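Local coordinates for chloramphenicol acetyltransferase (Bacteroides thetaiotaomicron, PDB 2I9D), which probably transfers an acetyl group from acetyl-CoA to a hydroxyl of chloramphenicol, at residues W13-N18 against F199-H204; P28-T33 against I195-I200; P173-G178 against M189-T194. One frame throughout, in Å; residues are numbered along the deposited sequence.

Interaction 1: residues W13-N18 against F199-H204; sequences WERKEN and FIDGHH
Arg-15 meets Asp-201 end-on, two nitrogens to two oxygens: NH1 donates to OD2 at 2.7 Å and NH2 to OD1 at 3.0 Å. Both bonds are nearly straight and close to the guanidinium plane, yet they reach the oxygens from above the carboxylate plane, with the flat groups 57° apart. The arginine chain is extended at chi2, then bends at chi3 (69°), which swings the guanidinium toward Asp-201. One face of it lies against the carbonyl of Phe-199, but NE, 3.3 Å from Phe-199 O at a poor angle, donates instead to Gly-198 O; Asn-18 CB packs on the opposite face. On its backbone side Asp-201 donates from N to ND1 of His-204, in that ring's plane. With a leucine in place of Arg-15, the Asp-201 carboxylate would probably lose its charged mate and be freer to turn. The Asp-201 side chain lies about 3 Å from that of His-197, the predicted proton acceptor, so the pair probably helps shape that loop, as in related acetyltransferases. Beside it lies an apolar contact: Trp-13 CH2 reaches the edge of the Phe-199 ring, 3.8 Å from CE1. Arg-15 occupies the N-cap position of helix 16-22, as Asp-201 does for helix 202-216, so the salt bridge joins two helix starts; Trp-13 and Phe-199 also pack on Val-80 of strand 80-83.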
loop_
_atom_site.group_PDB
_atom_site.type_symbol
_atom_site.label_atom_id
_atom_site.label_comp_id
_atom_site.label_asym_id
_atom_site.label_seq_id
_atom_site.Cartn_x
_atom_site.Cartn_y
_atom_site.Cartn_z
ATOM N N TRP A 13 13.541 23.805 -15.813
ATOM C CA TRP A 13 12.687 22.746 -15.178
ATOM C C TRP A 13 12.319 23.076 -13.728
ATOM O O TRP A 13 13.169 23.128 -12.829
ATOM C CB TRP A 13 13.294 21.319 -15.257
ATOM C CG TRP A 13 12.298 20.177 -14.885
ATOM C CD1 TRP A 13 10.957 20.130 -15.178
ATOM C CD2 TRP A 13 12.591 18.943 -14.194
ATOM N NE1 TRP A 13 10.406 18.969 -14.701
ATOM C CE2 TRP A 13 11.379 18.220 -14.094
ATOM C CE3 TRP A 13 13.753 18.386 -13.640
ATOM C CZ2 TRP A 13 11.294 16.960 -13.467
ATOM C CZ3 TRP A 13 13.670 17.130 -13.018
ATOM C CH2 TRP A 13 12.445 16.434 -12.939
ATOM N N GLU A 14 11.021 23.279 -13.528
ATOM C CA GLU A 14 10.472 23.684 -12.235
ATOM C C GLU A 14 10.696 22.666 -11.106
ATOM O O GLU A 14 10.700 23.039 -9.926
ATOM C CB GLU A 14 8.981 24.041 -12.378
ATOM C CG GLU A 14 8.125 23.060 -13.203
ATOM C CD GLU A 14 6.670 23.528 -13.340
ATOM O OE1 GLU A 14 6.362 24.680 -12.943
ATOM O OE2 GLU A 14 5.827 22.759 -13.852
ATOM N N ARG A 15 10.919 21.396 -11.467
ATOM C CA ARG A 15 11.100 20.328 -10.466
ATOM C C ARG A 15 12.539 19.912 -10.223
ATOM O O ARG A 15 12.780 18.896 -9.575
ATOM C CB ARG A 15 10.258 19.093 -10.795
ATOM C CG ARG A 15 8.761 19.296 -10.707
ATOM C CD ARG A 15 8.039 17.948 -10.872
ATOM N NE ARG A 15 8.248 17.059 -9.727
ATOM C CZ ARG A 15 7.563 17.139 -8.582
ATOM N NH1 ARG A 15 6.639 18.091 -8.426
ATOM N NH2 ARG A 15 7.808 16.286 -7.579
ATOM N N LYS A 16 13.484 20.693 -10.734
ATOM C CA LYS A 16 14.903 20.539 -10.406
ATOM C C LYS A 16 15.118 20.129 -8.943
ATOM O O LYS A 16 15.708 19.086 -8.652
ATOM C CB LYS A 16 15.662 21.849 -10.681
ATOM C CG LYS A 16 17.126 21.810 -10.227
ATOM C CD LYS A 16 17.760 23.192 -10.124
ATOM C CE LYS A 16 19.260 23.054 -9.863
ATOM N NZ LYS A 16 19.816 24.238 -9.146
ATOM N N GLU A 17 14.627 20.955 -8.030
ATOM C CA GLU A 17 14.847 20.758 -6.602
ATOM C C GLU A 17 14.054 19.575 -6.005
ATOM O O GLU A 17 14.543 18.869 -5.118
ATOM C CB GLU A 17 14.569 22.083 -5.856
ATOM C CG GLU A 17 15.663 23.167 -6.096
ATOM C CD GLU A 17 17.066 22.708 -5.629
ATOM O OE1 GLU A 17 17.472 23.118 -4.509
ATOM O OE2 GLU A 17 17.758 21.926 -6.354
ATOM N N ASN A 18 12.829 19.387 -6.493
ATOM C CA ASN A 18 12.005 18.237 -6.141
ATOM C C ASN A 18 12.714 16.925 -6.499
ATOM O O ASN A 18 12.826 16.028 -5.663
ATOM C CB ASN A 18 10.655 18.306 -6.854
ATOM C CG ASN A 18 9.934 19.628 -6.622
ATOM O OD1 ASN A 18 8.938 19.695 -5.882
ATOM N ND2 ASN A 18 10.432 20.692 -7.261
ATOM N N PHE A 199 9.051 13.188 -9.731
ATOM C CA PHE A 199 8.249 13.691 -10.849
ATOM C C PHE A 199 6.832 14.099 -10.487
ATOM O O PHE A 199 6.209 14.885 -11.203
ATOM C CB PHE A 199 8.150 12.642 -11.976
ATOM C CG PHE A 199 9.470 12.228 -12.568
ATOM C CD1 PHE A 199 10.401 13.175 -12.978
ATOM C CD2 PHE A 199 9.761 10.872 -12.773
ATOM C CE1 PHE A 199 11.616 12.791 -13.551
ATOM C CE2 PHE A 199 10.978 10.471 -13.339
ATOM C CZ PHE A 199 11.906 11.427 -13.734
ATOM N N ILE A 200 6.302 13.520 -9.415
ATOM C CA ILE A 200 4.873 13.592 -9.119
ATOM C C ILE A 200 4.680 13.821 -7.624
ATOM O O ILE A 200 5.276 13.104 -6.807
ATOM C CB ILE A 200 4.135 12.292 -9.591
ATOM C CG1 ILE A 200 4.021 12.271 -11.113
ATOM C CG2 ILE A 200 2.710 12.108 -8.925
ATOM C CD1 ILE A 200 4.118 10.873 -11.703
ATOM N N ASP A 201 3.868 14.834 -7.283
ATOM C CA ASP A 201 3.437 15.070 -5.905
ATOM C C ASP A 201 1.950 14.780 -5.748
ATOM O O ASP A 201 1.250 14.516 -6.739
ATOM C CB ASP A 201 3.671 16.525 -5.493
ATOM C CG ASP A 201 5.133 16.944 -5.592
ATOM O OD1 ASP A 201 6.040 16.177 -5.171
ATOM O OD2 ASP A 201 5.360 18.066 -6.088
ATOM N N GLY A 202 1.470 14.872 -4.501
ATOM C CA GLY A 202 0.060 14.681 -4.180
ATOM C C GLY A 202 -0.856 15.416 -5.131
ATOM O O GLY A 202 -1.893 14.884 -5.565
ATOM N N HIS A 203 -0.445 16.631 -5.482
ATOM C CA HIS A 203 -1.215 17.533 -6.334
ATOM C C HIS A 203 -1.469 16.953 -7.731
ATOM O O HIS A 203 -2.569 17.086 -8.286
ATOM C CB HIS A 203 -0.512 18.909 -6.404
ATOM C CG HIS A 203 -0.986 19.784 -7.526
ATOM N ND1 HIS A 203 -2.124 20.557 -7.438
ATOM C CD2 HIS A 203 -0.462 20.022 -8.756
ATOM C CE1 HIS A 203 -2.289 21.228 -8.569
ATOM N NE2 HIS A 203 -1.300 20.910 -9.391
ATOM N N HIS A 204 -0.467 16.285 -8.290
ATOM C CA HIS A 204 -0.621 15.678 -9.625
ATOM C C HIS A 204 -1.425 14.386 -9.558
ATOM O O HIS A 204 -2.167 14.056 -10.480
ATOM C CB HIS A 204 0.745 15.483 -10.271
ATOM C CG HIS A 204 1.602 16.696 -10.178
ATOM N ND1 HIS A 204 2.645 16.801 -9.284
ATOM C CD2 HIS A 204 1.536 17.884 -10.830
ATOM C CE1 HIS A 204 3.202 17.994 -9.408
ATOM N NE2 HIS A 204 2.547 18.667 -10.339
HETATM O O HOH W 1 8.231 17.063 -4.469
#

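Interaction 2: residues P28-T33 against I195-I200; sequences PQLSIT and IHHGFI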
loop_
_atom_site.group_PDB
_atom_site.type_symbol
_atom_site.label_atom_id
_atom_site.label_comp_id
_atom_site.label_asym_id
_atom_site.label_seq_id
_atom_site.Cartn_x
_atom_site.Cartn_y
_atom_site.Cartn_z
ATOM N N PRO A 28 12.602 6.116 -3.822
ATOM C CA PRO A 28 12.021 7.424 -4.216
ATOM C C PRO A 28 10.562 7.353 -4.673
ATOM O O PRO A 28 10.030 8.343 -5.166
ATOM C CB PRO A 28 12.874 7.820 -5.422
ATOM C CG PRO A 28 13.156 6.507 -6.093
ATOM C CD PRO A 28 13.354 5.508 -4.946
ATOM N N GLN A 29 9.927 6.198 -4.494
ATOM C CA GLN A 29 8.617 5.948 -5.089
ATOM C C GLN A 29 7.550 6.151 -4.065
ATOM O O GLN A 29 7.744 5.921 -2.872
ATOM C CB GLN A 29 8.507 4.505 -5.583
ATOM C CG GLN A 29 9.600 4.114 -6.577
ATOM C CD GLN A 29 9.365 2.778 -7.219
ATOM O OE1 GLN A 29 9.589 2.620 -8.412
ATOM N NE2 GLN A 29 8.911 1.799 -6.433
ATOM N N LEU A 30 6.382 6.537 -4.535
ATOM C CA LEU A 30 5.251 6.328 -3.660
ATOM C C LEU A 30 4.138 5.533 -4.298
ATOM O O LEU A 30 3.947 5.613 -5.518
ATOM C CB LEU A 30 4.830 7.630 -2.931
ATOM C CG LEU A 30 3.723 8.664 -3.075
ATOM C CD1 LEU A 30 2.328 8.063 -3.255
ATOM C CD2 LEU A 30 3.814 9.352 -1.732
ATOM N N SER A 31 3.426 4.755 -3.482
ATOM C CA SER A 31 2.200 4.084 -3.956
ATOM C C SER A 31 0.967 4.729 -3.361
ATOM O O SER A 31 0.958 5.156 -2.213
ATOM C CB SER A 31 2.185 2.584 -3.617
ATOM O OG SER A 31 3.365 1.957 -4.039
ATOM N N ILE A 32 -0.105 4.744 -4.131
ATOM C CA ILE A 32 -1.346 5.296 -3.630
ATOM C C ILE A 32 -2.456 4.456 -4.213
ATOM O O ILE A 32 -2.327 3.980 -5.340
ATOM C CB ILE A 32 -1.511 6.805 -4.039
ATOM C CG1 ILE A 32 -2.865 7.378 -3.570
ATOM C CG2 ILE A 32 -1.283 7.001 -5.575
ATOM C CD1 ILE A 32 -2.957 8.903 -3.671
ATOM N N THR A 33 -3.516 4.250 -3.434
ATOM C CA THR A 33 -4.774 3.694 -3.937
ATOM C C THR A 33 -5.930 4.665 -3.668
ATOM O O THR A 33 -6.034 5.232 -2.569
ATOM C CB THR A 33 -5.085 2.336 -3.293
ATOM O OG1 THR A 33 -3.929 1.509 -3.406
ATOM C CG2 THR A 33 -6.282 1.665 -3.972
ATOM N N ILE A 195 4.527 5.621 -8.386
ATOM C CA ILE A 195 5.164 6.639 -9.204
ATOM C C ILE A 195 6.486 7.057 -8.559
ATOM O O ILE A 195 6.765 6.658 -7.433
ATOM C CB ILE A 195 4.187 7.869 -9.550
ATOM C CG1 ILE A 195 3.479 8.453 -8.303
ATOM C CG2 ILE A 195 3.128 7.434 -10.608
ATOM C CD1 ILE A 195 4.396 9.058 -7.233
ATOM N N HIS A 196 7.311 7.808 -9.288
ATOM C CA HIS A 196 8.552 8.338 -8.722
ATOM C C HIS A 196 8.217 9.706 -8.127
ATOM O O HIS A 196 7.724 10.564 -8.836
ATOM C CB HIS A 196 9.604 8.487 -9.830
ATOM C CG HIS A 196 10.985 8.727 -9.326
ATOM N ND1 HIS A 196 11.352 9.887 -8.683
ATOM C CD2 HIS A 196 12.106 7.969 -9.408
ATOM C CE1 HIS A 196 12.626 9.821 -8.350
ATOM N NE2 HIS A 196 13.114 8.679 -8.804
ATOM N N HIS A 197 8.473 9.905 -6.840
ATOM C CA HIS A 197 8.117 11.164 -6.181
ATOM C C HIS A 197 8.896 12.389 -6.737
ATOM O O HIS A 197 8.466 13.546 -6.548
ATOM C CB HIS A 197 8.336 11.049 -4.663
ATOM C CG HIS A 197 7.481 11.973 -3.846
ATOM N ND1 HIS A 197 7.026 13.190 -4.315
ATOM C CD2 HIS A 197 7.029 11.869 -2.571
ATOM C CE1 HIS A 197 6.312 13.779 -3.372
ATOM N NE2 HIS A 197 6.292 12.996 -2.308
ATOM N N GLY A 198 10.045 12.142 -7.380
ATOM C CA GLY A 198 10.808 13.196 -8.056
ATOM C C GLY A 198 10.014 13.901 -9.145
ATOM O O GLY A 198 10.244 15.079 -9.420
ATOM N N PHE A 199 9.051 13.188 -9.731
ATOM C CA PHE A 199 8.249 13.691 -10.849
ATOM C C PHE A 199 6.832 14.099 -10.487
ATOM O O PHE A 199 6.209 14.885 -11.203
ATOM C CB PHE A 199 8.150 12.642 -11.976
ATOM C CG PHE A 199 9.470 12.228 -12.568
ATOM C CD1 PHE A 199 10.401 13.175 -12.978
ATOM C CD2 PHE A 199 9.761 10.872 -12.773
ATOM C CE1 PHE A 199 11.616 12.791 -13.551
ATOM C CE2 PHE A 199 10.978 10.471 -13.339
ATOM C CZ PHE A 199 11.906 11.427 -13.734
ATOM N N ILE A 200 6.302 13.520 -9.415
ATOM C CA ILE A 200 4.873 13.592 -9.119
ATOM C C ILE A 200 4.680 13.821 -7.624
ATOM O O ILE A 200 5.276 13.104 -6.807
ATOM C CB ILE A 200 4.135 12.292 -9.591
ATOM C CG1 ILE A 200 4.021 12.271 -11.113
ATOM C CG2 ILE A 200 2.710 12.108 -8.925
ATOM C CD1 ILE A 200 4.118 10.873 -11.703
#
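Pro-28 meets both histidines of the 195-200 segment, one by its ring and one by its carbonyl. Its CB sits over a face of the His-196 imidazole, 3.8 Å from the centroid, a CH-pi contact to which the rigid, non-polar proline ring is well suited. Its O accepts the backbone N of His-197 at 2.8 Å, nearly in line with the C=O bond. One step on, Leu-30 and Ile-195 form an antiparallel hydrogen-bonded pair, each N giving to the other's O at 2.9 Å, and Leu-30 CG lies 4.2 Å from Ile-195 CD1. With CG anti to the backbone N (chi1 -154°), the His-197 ring is carried to the side of Leu-30, where its CD2 touches Leu-30 CD2.

Further out, the turn after the strand holds itself together. Gly-198 N donates to His-196 ND1 at 2.9 Å, which helps to hold that ring's rotation; glycine suits the place, since a CB would run into ND1. Phe-199 N bonds back to His-196 O at 3.1 Å. Phe-22 stacks on the His-197 ring, and Ser-31 to Thr-33 pair with a strand of the second subunit, carrying the sheet across the interface. With Asp-201 and Gly-202, these histidines make up the HHxxxDG signature of chloramphenicol acetyltransferases, in which His-197, the second histidine, is the predicted proton acceptor.

Interaction 3: residues P173-G178 against M189-T194; sequences PLLNAG and MPIAMT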
loop_
_atom_site.group_PDB
_atom_site.type_symbol
_atom_site.label_atom_id
_atom_site.label_comp_id
_atom_site.label_asym_id
_atom_site.label_seq_id
_atom_site.Cartn_x
_atom_site.Cartn_y
_atom_site.Cartn_z
ATOM N N PRO A 173 5.646 4.048 -14.410
ATOM C CA PRO A 173 4.490 3.842 -13.500
ATOM C C PRO A 173 3.798 2.497 -13.676
ATOM O O PRO A 173 3.574 2.047 -14.789
ATOM C CB PRO A 173 3.545 4.998 -13.853
ATOM C CG PRO A 173 4.468 6.073 -14.347
ATOM C CD PRO A 173 5.554 5.334 -15.119
ATOM N N LEU A 174 3.486 1.881 -12.539
ATOM C CA LEU A 174 2.816 0.606 -12.436
ATOM C C LEU A 174 1.455 0.848 -11.753
ATOM O O LEU A 174 1.378 1.522 -10.736
ATOM C CB LEU A 174 3.682 -0.361 -11.594
ATOM C CG LEU A 174 5.016 -0.882 -12.170
ATOM C CD1 LEU A 174 5.659 -1.973 -11.295
ATOM C CD2 LEU A 174 4.802 -1.398 -13.628
ATOM N N LEU A 175 0.389 0.312 -12.340
ATOM C CA LEU A 175 -0.973 0.539 -11.850
ATOM C C LEU A 175 -1.701 -0.789 -11.722
ATOM O O LEU A 175 -1.320 -1.788 -12.354
ATOM C CB LEU A 175 -1.794 1.468 -12.771
ATOM C CG LEU A 175 -1.379 2.941 -12.880
ATOM C CD1 LEU A 175 -0.398 3.182 -14.053
ATOM C CD2 LEU A 175 -2.602 3.813 -13.017
ATOM N N ASN A 176 -2.733 -0.772 -10.887
ATOM C CA ASN A 176 -3.615 -1.883 -10.649
ATOM C C ASN A 176 -5.030 -1.380 -10.609
ATOM O O ASN A 176 -5.307 -0.358 -9.948
ATOM C CB ASN A 176 -3.321 -2.485 -9.292
ATOM C CG ASN A 176 -1.945 -3.099 -9.221
ATOM O OD1 ASN A 176 -1.753 -4.254 -9.606
ATOM N ND2 ASN A 176 -0.985 -2.344 -8.701
ATOM N N ALA A 177 -5.924 -2.103 -11.278
ATOM C CA ALA A 177 -7.346 -1.802 -11.268
ATOM C C ALA A 177 -8.018 -2.978 -10.565
ATOM O O ALA A 177 -7.574 -4.126 -10.701
ATOM C CB ALA A 177 -7.854 -1.641 -12.676
ATOM N N GLY A 178 -9.051 -2.701 -9.789
ATOM C CA GLY A 178 -9.759 -3.760 -9.086
ATOM C C GLY A 178 -11.204 -3.831 -9.481
ATOM O O GLY A 178 -11.627 -3.164 -10.426
HETATM N N MSE A 189 -14.655 1.736 -8.447
HETATM C CA MSE A 189 -13.616 0.719 -8.572
HETATM C C MSE A 189 -12.352 1.292 -7.978
HETATM O O MSE A 189 -12.230 2.517 -7.973
HETATM C CB MSE A 189 -13.400 0.354 -10.033
HETATM C CG MSE A 189 -13.003 1.509 -10.914
HETATM SE SE MSE A 189 -12.798 0.928 -12.789
HETATM C CE MSE A 189 -11.115 -0.089 -12.557
ATOM N N PRO A 190 -11.436 0.435 -7.437
ATOM C CA PRO A 190 -10.156 0.953 -6.931
ATOM C C PRO A 190 -9.031 0.968 -7.984
ATOM O O PRO A 190 -8.972 0.111 -8.871
ATOM C CB PRO A 190 -9.831 0.009 -5.757
ATOM C CG PRO A 190 -10.530 -1.307 -6.114
ATOM C CD PRO A 190 -11.536 -1.025 -7.216
ATOM N N ILE A 191 -8.175 1.979 -7.904
ATOM C CA ILE A 191 -7.007 2.076 -8.763
ATOM C C ILE A 191 -5.817 2.472 -7.909
ATOM O O ILE A 191 -5.840 3.491 -7.229
ATOM C CB ILE A 191 -7.223 3.032 -9.969
ATOM C CG1 ILE A 191 -8.466 2.604 -10.801
ATOM C CG2 ILE A 191 -5.939 3.126 -10.840
ATOM C CD1 ILE A 191 -8.847 3.527 -11.925
ATOM N N ALA A 192 -4.804 1.607 -7.926
ATOM C CA ALA A 192 -3.558 1.780 -7.219
ATOM C C ALA A 192 -2.494 2.193 -8.242
ATOM O O ALA A 192 -2.602 1.867 -9.442
ATOM C CB ALA A 192 -3.171 0.476 -6.542
HETATM N N MSE A 193 -1.478 2.917 -7.778
HETATM C CA MSE A 193 -0.359 3.247 -8.629
HETATM C C MSE A 193 0.921 3.535 -7.853
HETATM O O MSE A 193 0.886 3.958 -6.709
HETATM C CB MSE A 193 -0.709 4.401 -9.582
HETATM C CG MSE A 193 -0.963 5.733 -8.907
HETATM SE SE MSE A 193 -1.620 7.155 -10.148
HETATM C CE MSE A 193 -0.470 6.780 -11.736
ATOM N N THR A 194 2.047 3.285 -8.517
ATOM C CA THR A 194 3.372 3.526 -7.981
ATOM C C THR A 194 4.135 4.471 -8.914
ATOM O O THR A 194 4.313 4.194 -10.091
ATOM C CB THR A 194 4.100 2.197 -7.752
ATOM O OG1 THR A 194 3.381 1.488 -6.760
ATOM C CG2 THR A 194 5.554 2.380 -7.264
#
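Strands 174-177 and 189-194 run antiparallel, their axes 4.5 Å apart at closest approach and 167° between their directions, as neighbouring arms of the beta hairpin 174-183/186-196. Asn-176 and Ala-192 exchange backbone bonds, N to O both ways; Thr-194 N gives to Leu-174 O at 2.9 Å, whereas the return bond from Leu-174 N to Thr-194 O is long and weak. Between these pairs, CA-H...O contacts such as that of Met-193 CA to Leu-174 O, 3.2 Å, help close the seam.

Side chains alternate between the two faces of the sheet. Leu-175, Ala-177, Ile-191 and Met-193 share one face, which suits them because helices 52-66 and 202-216 pack there. Leu-175 and Met-193, a selenomethionine, lie side by side and point the same way, with Leu-175 CG 3.7 Å from Met-193 CB. Met-193 CG stands between its own backbone N and carbonyl carbon (chi1 66°), and the chain then bends at chi3, bringing CE to within 3.9 Å of Leu-175 CD2. The other face bears Leu-174, Asn-176, Ala-192 and Thr-194. Here the small methyl of Ala-192 fits against Asn-176 CB at 4.0 Å, while Thr-194 turns its hydroxyl to Ser-31. Toward the far end, Gly-178 gives the Pro-190 ring the space a side chain would take, and the CE methyl of selenomethionine Met-189 touches Ala-177 CB at 3.6 Å.

Interactions 2 and 3 belong to one mixed sheet in which strand 186-196 lies between 29-37 and 174-183; their centres are about 13 Å apart, and Ile-32 O with Met-193 N, and Ser-31 OG with Thr-194 OG1, join them. The centre of interaction 1 is about 10 Å from that of interaction 2, with which it shares Phe-199 and Ile-200, and about 21 Å from that of interaction 3. Interactions 1 and 2 pair early segments with late ones, whereas interaction 3 is a local hairpin. Paired strands and salt bridge together hold the loop carrying His-197 next to the subunit interface, consistent with active sites lying between subunits in this trimeric family.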